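Choline binding protein PCPA (PDB 4CP6) is a leucine-rich-repeat vaccine antigen of Streptococcus pneumoniae that probably attaches to choline on the pneumococcal cell surface. Local coordinates at residues A[17-22]-A[62-67]; A[36-41]-A[69-74]; A[58-63]-A[98-103]. All blocks are in the same frame, centred on the assembly; numbering follows the deposited sequence.

Contact 1 (A[17-22]-A[62-67]); sequences SIIQQN and TKITVG
At the N-terminal end of the mixed sheet that continues along the leucine-rich-repeat solenoid, Ile19 and Gln21 of strand 18-21 meet Ile64, Thr65 and Val66 of strand 63-66. The strands are not sheet partners: the axes of the short segments come no nearer than 9.1 Å and cross at 103°, so side chains must span the gap. In the apolar half, Ile19 CG2 makes the two closest contacts, 3.7 Å from Ile64 CD1 and 3.7 Å from Val66 CG2, and Ile19 CD1 adds slightly longer ones to the same two methyls. Phe71 of strand 69-76 touches both isoleucines. The other half is the Gln21 amide, delivered by a chain that is extended beyond CG (chi2 -173°). Its NE2 donates to Thr65 O at 2.9 Å, with an N-H...O angle of 153°; the acceptor lies close to the amide plane, while the donor stands above the carbonyl plane. Gln21 OE1 takes a hydrogen bond from a water at 2.7 Å, and that water accepts one from Thr65 N at 2.9 Å. Both ends of the amide thus address Thr65's backbone, one directly and one through solvent, which should restrain the amide's rotation.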
loop_
_atom_site.group_PDB
_atom_site.type_symbol
_atom_site.label_atom_id
_atom_site.label_comp_id
_atom_site.label_asym_id
_atom_site.label_seq_id
_atom_site.Cartn_x
_atom_site.Cartn_y
_atom_site.Cartn_z
ATOM N N SER A 17 15.912 -17.595 29.472
ATOM C CA SER A 17 17.071 -16.995 30.136
ATOM C C SER A 17 17.782 -16.015 29.211
ATOM O O SER A 17 17.847 -16.239 27.990
ATOM C CB SER A 17 18.083 -18.069 30.534
ATOM O OG SER A 17 17.552 -18.919 31.535
ATOM N N ILE A 18 18.343 -14.957 29.804
ATOM C CA ILE A 18 19.130 -13.953 29.101
ATOM C C ILE A 18 20.605 -14.248 29.317
ATOM O O ILE A 18 21.057 -14.310 30.475
ATOM C CB ILE A 18 18.808 -12.500 29.551
ATOM C CG1 ILE A 18 17.328 -12.149 29.354
ATOM C CG2 ILE A 18 19.748 -11.451 28.883
ATOM C CD1 ILE A 18 16.870 -11.981 27.867
ATOM N N ILE A 19 21.360 -14.400 28.214
ATOM C CA ILE A 19 22.810 -14.574 28.221
ATOM C C ILE A 19 23.376 -13.290 27.629
ATOM O O ILE A 19 22.960 -12.881 26.542
ATOM C CB ILE A 19 23.256 -15.813 27.414
ATOM C CG1 ILE A 19 22.645 -17.106 27.993
ATOM C CG2 ILE A 19 24.798 -15.887 27.344
ATOM C CD1 ILE A 19 22.669 -18.260 27.020
ATOM N N GLN A 20 24.272 -12.615 28.360
ATOM C CA GLN A 20 24.857 -11.373 27.881
ATOM C C GLN A 20 26.328 -11.581 27.658
ATOM O O GLN A 20 27.035 -11.984 28.593
ATOM C CB GLN A 20 24.604 -10.210 28.851
ATOM C CG GLN A 20 25.146 -8.882 28.329
ATOM C CD GLN A 20 24.895 -7.744 29.278
ATOM O OE1 GLN A 20 23.770 -7.510 29.705
ATOM N NE2 GLN A 20 25.934 -6.972 29.581
ATOM N N GLN A 21 26.792 -11.356 26.427
ATOM C CA GLN A 21 28.201 -11.506 26.043
ATOM C C GLN A 21 28.600 -10.343 25.166
ATOM O O GLN A 21 27.887 -10.039 24.198
ATOM C CB GLN A 21 28.441 -12.833 25.307
ATOM C CG GLN A 21 28.132 -14.065 26.153
ATOM C CD GLN A 21 28.530 -15.352 25.469
ATOM O OE1 GLN A 21 28.988 -15.367 24.317
ATOM N NE2 GLN A 21 28.412 -16.461 26.190
ATOM N N ASN A 22 29.733 -9.677 25.506
ATOM C CA ASN A 22 30.255 -8.517 24.783
ATOM C C ASN A 22 29.169 -7.442 24.570
ATOM O O ASN A 22 29.027 -6.893 23.478
ATOM C CB ASN A 22 30.946 -8.951 23.483
ATOM C CG ASN A 22 31.725 -7.872 22.760
ATOM O OD1 ASN A 22 31.673 -7.771 21.530
ATOM N ND2 ASN A 22 32.445 -7.028 23.498
ATOM N N THR A 62 26.777 -15.622 15.223
ATOM C CA THR A 62 26.040 -16.826 14.827
ATOM C C THR A 62 25.962 -17.896 15.902
ATOM O O THR A 62 25.110 -18.797 15.838
ATOM C CB THR A 62 26.605 -17.384 13.501
ATOM O OG1 THR A 62 25.828 -18.500 13.075
ATOM C CG2 THR A 62 28.084 -17.822 13.600
ATOM N N LYS A 63 26.892 -17.837 16.861
ATOM C CA LYS A 63 27.009 -18.874 17.868
ATOM C C LYS A 63 27.524 -18.266 19.145
ATOM O O LYS A 63 28.407 -17.396 19.115
ATOM C CB LYS A 63 28.025 -19.915 17.344
ATOM C CG LYS A 63 28.260 -21.138 18.228
ATOM C CD LYS A 63 29.165 -22.157 17.537
ATOM C CE LYS A 63 30.639 -21.901 17.738
ATOM N NZ LYS A 63 31.465 -22.925 17.050
ATOM N N ILE A 64 26.963 -18.709 20.272
ATOM C CA ILE A 64 27.450 -18.299 21.591
ATOM C C ILE A 64 27.638 -19.555 22.412
ATOM O O ILE A 64 26.931 -20.555 22.216
ATOM C CB ILE A 64 26.640 -17.208 22.304
ATOM C CG1 ILE A 64 25.258 -17.731 22.726
ATOM C CG2 ILE A 64 26.574 -15.895 21.466
ATOM C CD1 ILE A 64 24.601 -16.933 23.758
ATOM N N THR A 65 28.648 -19.536 23.283
ATOM C CA THR A 65 28.897 -20.700 24.119
ATOM C C THR A 65 28.833 -20.307 25.577
ATOM O O THR A 65 29.242 -19.198 25.941
ATOM C CB THR A 65 30.249 -21.337 23.775
ATOM O OG1 THR A 65 31.283 -20.380 24.028
ATOM C CG2 THR A 65 30.312 -21.827 22.337
ATOM N N VAL A 66 28.286 -21.205 26.411
ATOM C CA VAL A 66 28.207 -20.987 27.857
ATOM C C VAL A 66 28.645 -22.314 28.465
ATOM O O VAL A 66 27.913 -23.312 28.367
ATOM C CB VAL A 66 26.804 -20.535 28.351
ATOM C CG1 VAL A 66 26.812 -20.268 29.855
ATOM C CG2 VAL A 66 26.333 -19.297 27.591
ATOM N N GLY A 67 29.875 -22.344 28.988
ATOM C CA GLY A 67 30.445 -23.580 29.517
ATOM C C GLY A 67 30.550 -24.609 28.411
ATOM O O GLY A 67 31.156 -24.329 27.376
HETATM O O HOH W 1 30.472 -17.337 23.295
#

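Contact 2 (A[36-41]-A[69-74]); sequences GTVQVG and KVFTVT
Val38 packs against both Phe71 and Val73, forming the apolar centre on one face of a parallel strand pair. Its CG1 lies 3.8 Å from Phe71 CB, and its CG2 3.8 Å from Val73 CG2. Val40 rests on the other branch of Val73, CG1. The Phe71 side chain crosses that of Val38 at about a right angle; with CG beside the backbone N (chi1 -66°), the ring is brought alongside Gly36, which it meets obliquely, CD1 coming to 3.6 Å from the glycine CA. No side chain at Gly36 stands in its way.

Next outward is the backbone ladder, in which Gly36, Thr37 and Val38 are in register with Phe71, Thr72 and Val73. Gly36 N donates to Val70 O at 2.9 Å, Thr72 N to Gly36 O, Val38 N to Thr72 O, and Thr74 N to Val38 O at 3.0 Å; the N-H...O angles run from 155° to 163°.

The opposite face carries threonines. Thr37 CG2 meets Thr74 CG2 at 3.8 Å, while Thr37 OG1 bonds to Thr30 on the neighbouring strand 24-32. At the polar edge, a water donates to Gly36 O at 2.9 Å and hydrogen-bonds Thr72 OG1 at 2.7 Å. Gly36 O therefore receives two hydrogen bonds. The chemistry divides by face: Val38, Val73 and Phe71 on the buried one, threonine hydroxyls and water on the other, a continuous four-bond ladder between.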
loop_
_atom_site.group_PDB
_atom_site.type_symbol
_atom_site.label_atom_id
_atom_site.label_comp_id
_atom_site.label_asym_id
_atom_site.label_seq_id
_atom_site.Cartn_x
_atom_site.Cartn_y
_atom_site.Cartn_z
ATOM N N GLY A 36 21.518 -25.737 22.129
ATOM C CA GLY A 36 20.355 -24.863 22.212
ATOM C C GLY A 36 20.332 -23.800 21.140
ATOM O O GLY A 36 21.198 -23.771 20.261
ATOM N N THR A 37 19.283 -22.980 21.165
ATOM C CA THR A 37 19.137 -21.883 20.214
ATOM C C THR A 37 18.800 -20.640 20.962
ATOM O O THR A 37 18.135 -20.715 22.013
ATOM C CB THR A 37 18.061 -22.175 19.146
ATOM O OG1 THR A 37 16.773 -22.279 19.763
ATOM C CG2 THR A 37 18.363 -23.424 18.364
ATOM N N VAL A 38 19.250 -19.491 20.433
ATOM C CA VAL A 38 18.928 -18.190 21.001
ATOM C C VAL A 38 18.450 -17.204 19.935
ATOM O O VAL A 38 18.782 -17.342 18.755
ATOM C CB VAL A 38 20.143 -17.525 21.742
ATOM C CG1 VAL A 38 20.485 -18.234 23.046
ATOM C CG2 VAL A 38 21.379 -17.392 20.849
ATOM N N GLN A 39 17.704 -16.189 20.372
ATOM C CA GLN A 39 17.454 -14.996 19.588
ATOM C C GLN A 39 18.500 -13.973 20.042
ATOM O O GLN A 39 18.900 -13.948 21.228
ATOM C CB GLN A 39 16.043 -14.416 19.786
ATOM C CG GLN A 39 15.754 -13.973 21.226
ATOM C CD GLN A 39 14.335 -13.493 21.374
ATOM O OE1 GLN A 39 13.395 -14.100 20.860
ATOM N NE2 GLN A 39 14.160 -12.410 22.114
ATOM N N VAL A 40 18.978 -13.137 19.108
ATOM C CA VAL A 40 19.864 -12.021 19.403
ATOM C C VAL A 40 18.960 -10.844 19.747
ATOM O O VAL A 40 18.083 -10.475 18.951
ATOM C CB VAL A 40 20.929 -11.720 18.311
ATOM C CG1 VAL A 40 20.299 -11.552 16.921
ATOM C CG2 VAL A 40 21.777 -10.506 18.677
ATOM N N GLY A 41 19.113 -10.342 20.965
ATOM C CA GLY A 41 18.317 -9.256 21.520
ATOM C C GLY A 41 17.335 -9.821 22.529
ATOM O O GLY A 41 16.880 -10.964 22.390
ATOM N N LYS A 69 27.938 -25.720 26.751
ATOM C CA LYS A 69 26.718 -25.607 25.931
ATOM C C LYS A 69 26.957 -24.665 24.760
ATOM O O LYS A 69 27.689 -23.687 24.875
ATOM C CB LYS A 69 25.529 -25.116 26.760
ATOM C CG LYS A 69 25.242 -25.959 28.003
ATOM C CD LYS A 69 24.039 -25.422 28.749
ATOM C CE LYS A 69 23.874 -26.117 30.079
ATOM N NZ LYS A 69 22.514 -26.688 30.221
ATOM N N VAL A 70 26.343 -24.980 23.631
ATOM C CA VAL A 70 26.473 -24.184 22.412
ATOM C C VAL A 70 25.080 -23.759 21.984
ATOM O O VAL A 70 24.202 -24.609 21.800
ATOM C CB VAL A 70 27.180 -24.991 21.313
ATOM C CG1 VAL A 70 27.254 -24.210 20.012
ATOM C CG2 VAL A 70 28.579 -25.409 21.769
ATOM N N PHE A 71 24.904 -22.454 21.811
ATOM C CA PHE A 71 23.617 -21.882 21.386
ATOM C C PHE A 71 23.789 -21.245 20.002
ATOM O O PHE A 71 24.616 -20.357 19.826
ATOM C CB PHE A 71 23.145 -20.824 22.377
ATOM C CG PHE A 71 22.806 -21.411 23.724
ATOM C CD1 PHE A 71 21.532 -21.919 23.984
ATOM C CD2 PHE A 71 23.768 -21.473 24.734
ATOM C CE1 PHE A 71 21.223 -22.469 25.235
ATOM C CE2 PHE A 71 23.458 -22.011 25.983
ATOM C CZ PHE A 71 22.199 -22.542 26.215
ATOM N N THR A 72 23.044 -21.747 19.009
ATOM C CA THR A 72 23.079 -21.197 17.656
ATOM C C THR A 72 22.096 -20.010 17.649
ATOM O O THR A 72 21.022 -20.111 18.248
ATOM C CB THR A 72 22.660 -22.278 16.657
ATOM O OG1 THR A 72 23.631 -23.345 16.708
ATOM C CG2 THR A 72 22.624 -21.762 15.231
ATOM N N VAL A 73 22.515 -18.885 17.047
ATOM C CA VAL A 73 21.662 -17.680 16.948
ATOM C C VAL A 73 20.741 -17.922 15.739
ATOM O O VAL A 73 21.218 -17.907 14.582
ATOM C CB VAL A 73 22.490 -16.382 16.784
ATOM C CG1 VAL A 73 21.576 -15.156 16.733
ATOM C CG2 VAL A 73 23.517 -16.231 17.924
ATOM N N THR A 74 19.449 -18.218 16.000
ATOM C CA THR A 74 18.510 -18.568 14.923
ATOM C C THR A 74 17.521 -17.456 14.597
ATOM O O THR A 74 16.790 -17.565 13.601
ATOM C CB THR A 74 17.763 -19.848 15.312
ATOM O OG1 THR A 74 17.117 -19.634 16.561
ATOM C CG2 THR A 74 18.702 -21.073 15.448
HETATM O O HOH W 2 23.424 -25.052 18.825
#

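Contact 3 (A[58-63]-A[98-103]); sequences FTIPTK and ITIPSS
Phe58 and Thr59 pair in parallel with Ile98 and Thr99, as successive strands of the parallel sheet along the leucine-rich-repeat solenoid. Two backbone hydrogen bonds set the pairing: Thr99 N donates to Phe58 O at 2.8 Å (N-H...O 158°) and Ile60 N to Thr99 O at 3.0 Å (168°). Phe58 O also receives a hydrogen bond from a water that is bound to Thr99 OG1.

Apolar packing begins beside the ladder and runs past its end. Ile60 CG1 reaches to 3.7 Å from Ile98 CG2, and Ile60 CB sits 3.8 Å from Pro101 CD. The proline ring extends further along the chain, with its CB 3.7 Å from Thr62 CB; Pro61 O, buried without a polar partner, faces this ring. Phe58 meets Ile98 CG2 only loosely, at the edge of its ring.

Polar side-chain contacts close the far end. With Thr62 OG1 turned opposite its own backbone N (chi1 -176°), it lies 2.7 Å from Ser103 OG and 2.7 Å from a water, which accepts from Ser103 N at 3.1 Å.

Backbone bonds thus hand over to hydroxyls and water, with isoleucine-proline packing spanning the change, keeping the two segments together after the strands finish.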
loop_
_atom_site.group_PDB
_atom_site.type_symbol
_atom_site.label_atom_id
_atom_site.label_comp_id
_atom_site.label_asym_id
_atom_site.label_seq_id
_atom_site.Cartn_x
_atom_site.Cartn_y
_atom_site.Cartn_z
ATOM N N PHE A 58 28.940 -4.236 10.381
ATOM C CA PHE A 58 28.778 -5.080 11.544
ATOM C C PHE A 58 28.233 -6.435 11.109
ATOM O O PHE A 58 27.397 -6.487 10.186
ATOM C CB PHE A 58 27.781 -4.424 12.518
ATOM C CG PHE A 58 27.392 -5.282 13.702
ATOM C CD1 PHE A 58 28.260 -5.437 14.780
ATOM C CD2 PHE A 58 26.145 -5.909 13.761
ATOM C CE1 PHE A 58 27.905 -6.217 15.881
ATOM C CE2 PHE A 58 25.797 -6.700 14.863
ATOM C CZ PHE A 58 26.670 -6.831 15.919
ATOM N N THR A 59 28.667 -7.513 11.754
ATOM C CA THR A 59 28.180 -8.859 11.499
ATOM C C THR A 59 27.468 -9.396 12.732
ATOM O O THR A 59 28.019 -9.378 13.836
ATOM C CB THR A 59 29.325 -9.795 11.057
ATOM O OG1 THR A 59 29.866 -9.265 9.854
ATOM C CG2 THR A 59 28.844 -11.238 10.787
ATOM N N ILE A 60 26.236 -9.858 12.562
ATOM C CA ILE A 60 25.502 -10.442 13.671
ATOM C C ILE A 60 26.178 -11.751 14.043
ATOM O O ILE A 60 26.398 -12.604 13.170
ATOM C CB ILE A 60 24.025 -10.707 13.299
ATOM C CG1 ILE A 60 23.317 -9.403 12.999
ATOM C CG2 ILE A 60 23.298 -11.473 14.427
ATOM C CD1 ILE A 60 21.851 -9.598 12.372
ATOM N N PRO A 61 26.491 -11.956 15.345
ATOM C CA PRO A 61 27.077 -13.241 15.741
ATOM C C PRO A 61 26.176 -14.447 15.420
ATOM O O PRO A 61 24.948 -14.308 15.344
ATOM C CB PRO A 61 27.338 -13.054 17.246
ATOM C CG PRO A 61 27.455 -11.560 17.418
ATOM C CD PRO A 61 26.384 -11.037 16.501
ATOM N N THR A 62 26.777 -15.622 15.223
ATOM C CA THR A 62 26.040 -16.826 14.827
ATOM C C THR A 62 25.962 -17.896 15.902
ATOM O O THR A 62 25.110 -18.797 15.838
ATOM C CB THR A 62 26.605 -17.384 13.501
ATOM O OG1 THR A 62 25.828 -18.500 13.075
ATOM C CG2 THR A 62 28.084 -17.822 13.600
ATOM N N LYS A 63 26.892 -17.837 16.861
ATOM C CA LYS A 63 27.009 -18.874 17.868
ATOM C C LYS A 63 27.524 -18.266 19.145
ATOM O O LYS A 63 28.407 -17.396 19.115
ATOM C CB LYS A 63 28.025 -19.915 17.344
ATOM C CG LYS A 63 28.260 -21.138 18.228
ATOM C CD LYS A 63 29.165 -22.157 17.537
ATOM C CE LYS A 63 30.639 -21.901 17.738
ATOM N NZ LYS A 63 31.465 -22.925 17.050
ATOM N N ILE A 98 24.900 -4.329 7.778
ATOM C CA ILE A 98 24.794 -5.442 8.693
ATOM C C ILE A 98 24.811 -6.705 7.874
ATOM O O ILE A 98 24.069 -6.792 6.875
ATOM C CB ILE A 98 23.552 -5.377 9.631
ATOM C CG1 ILE A 98 23.631 -4.127 10.569
ATOM C CG2 ILE A 98 23.422 -6.688 10.438
ATOM C CD1 ILE A 98 22.368 -3.844 11.385
ATOM N N THR A 99 25.655 -7.668 8.270
ATOM C CA THR A 99 25.746 -8.977 7.639
ATOM C C THR A 99 25.004 -9.980 8.502
ATOM O O THR A 99 25.206 -10.028 9.729
ATOM C CB THR A 99 27.208 -9.355 7.401
ATOM O OG1 THR A 99 27.746 -8.460 6.434
ATOM C CG2 THR A 99 27.376 -10.796 6.918
ATOM N N ILE A 100 24.104 -10.764 7.863
ATOM C CA ILE A 100 23.284 -11.743 8.541
ATOM C C ILE A 100 23.852 -13.125 8.277
ATOM O O ILE A 100 23.945 -13.523 7.114
ATOM C CB ILE A 100 21.830 -11.620 8.033
ATOM C CG1 ILE A 100 21.302 -10.181 8.309
ATOM C CG2 ILE A 100 20.940 -12.704 8.638
ATOM C CD1 ILE A 100 19.792 -9.927 8.007
ATOM N N PRO A 101 24.207 -13.874 9.340
ATOM C CA PRO A 101 24.789 -15.208 9.134
ATOM C C PRO A 101 23.736 -16.192 8.661
ATOM O O PRO A 101 22.541 -15.941 8.861
ATOM C CB PRO A 101 25.340 -15.573 10.521
ATOM C CG PRO A 101 24.432 -14.823 11.483
ATOM C CD PRO A 101 24.150 -13.520 10.776
ATOM N N SER A 102 24.171 -17.332 8.083
ATOM C CA SER A 102 23.237 -18.326 7.566
ATOM C C SER A 102 22.293 -18.906 8.613
ATOM O O SER A 102 21.172 -19.259 8.272
ATOM C CB SER A 102 23.972 -19.441 6.824
ATOM O OG SER A 102 24.865 -20.128 7.682
ATOM N N SER A 103 22.708 -18.965 9.893
ATOM C CA SER A 103 21.891 -19.516 10.965
ATOM C C SER A 103 20.569 -18.766 11.229
ATOM O O SER A 103 19.680 -19.334 11.849
ATOM C CB SER A 103 22.705 -19.603 12.257
ATOM O OG SER A 103 23.134 -18.337 12.729
HETATM O O HOH W 3 28.343 -5.920 7.295
HETATM O O HOH W 4 25.709 -19.171 10.418
#

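Overall arrangement
All three contacts lie at the N-terminal end of the elongated chain, their centres about 40, 35 and 31 Å from the chain centre for contacts 1, 2 and 3. The centres of contacts 1 and 2 are about 7 Å apart, and their shared sheet joins them: Ile64 O lies 2.8 Å from Phe71 N, a probable hydrogen bond. The centre of contact 3 lies about 12 Å from that of contact 2 and about 14 Å from that of contact 1. Val73 bridges across, with its N 2.9 Å from Thr62 O and its O 2.7 Å from Ser103 OG. Strand 69-76 thus joins strand 63-66 to the turns following strands 57-59 and 97-100, consistent with a capping role.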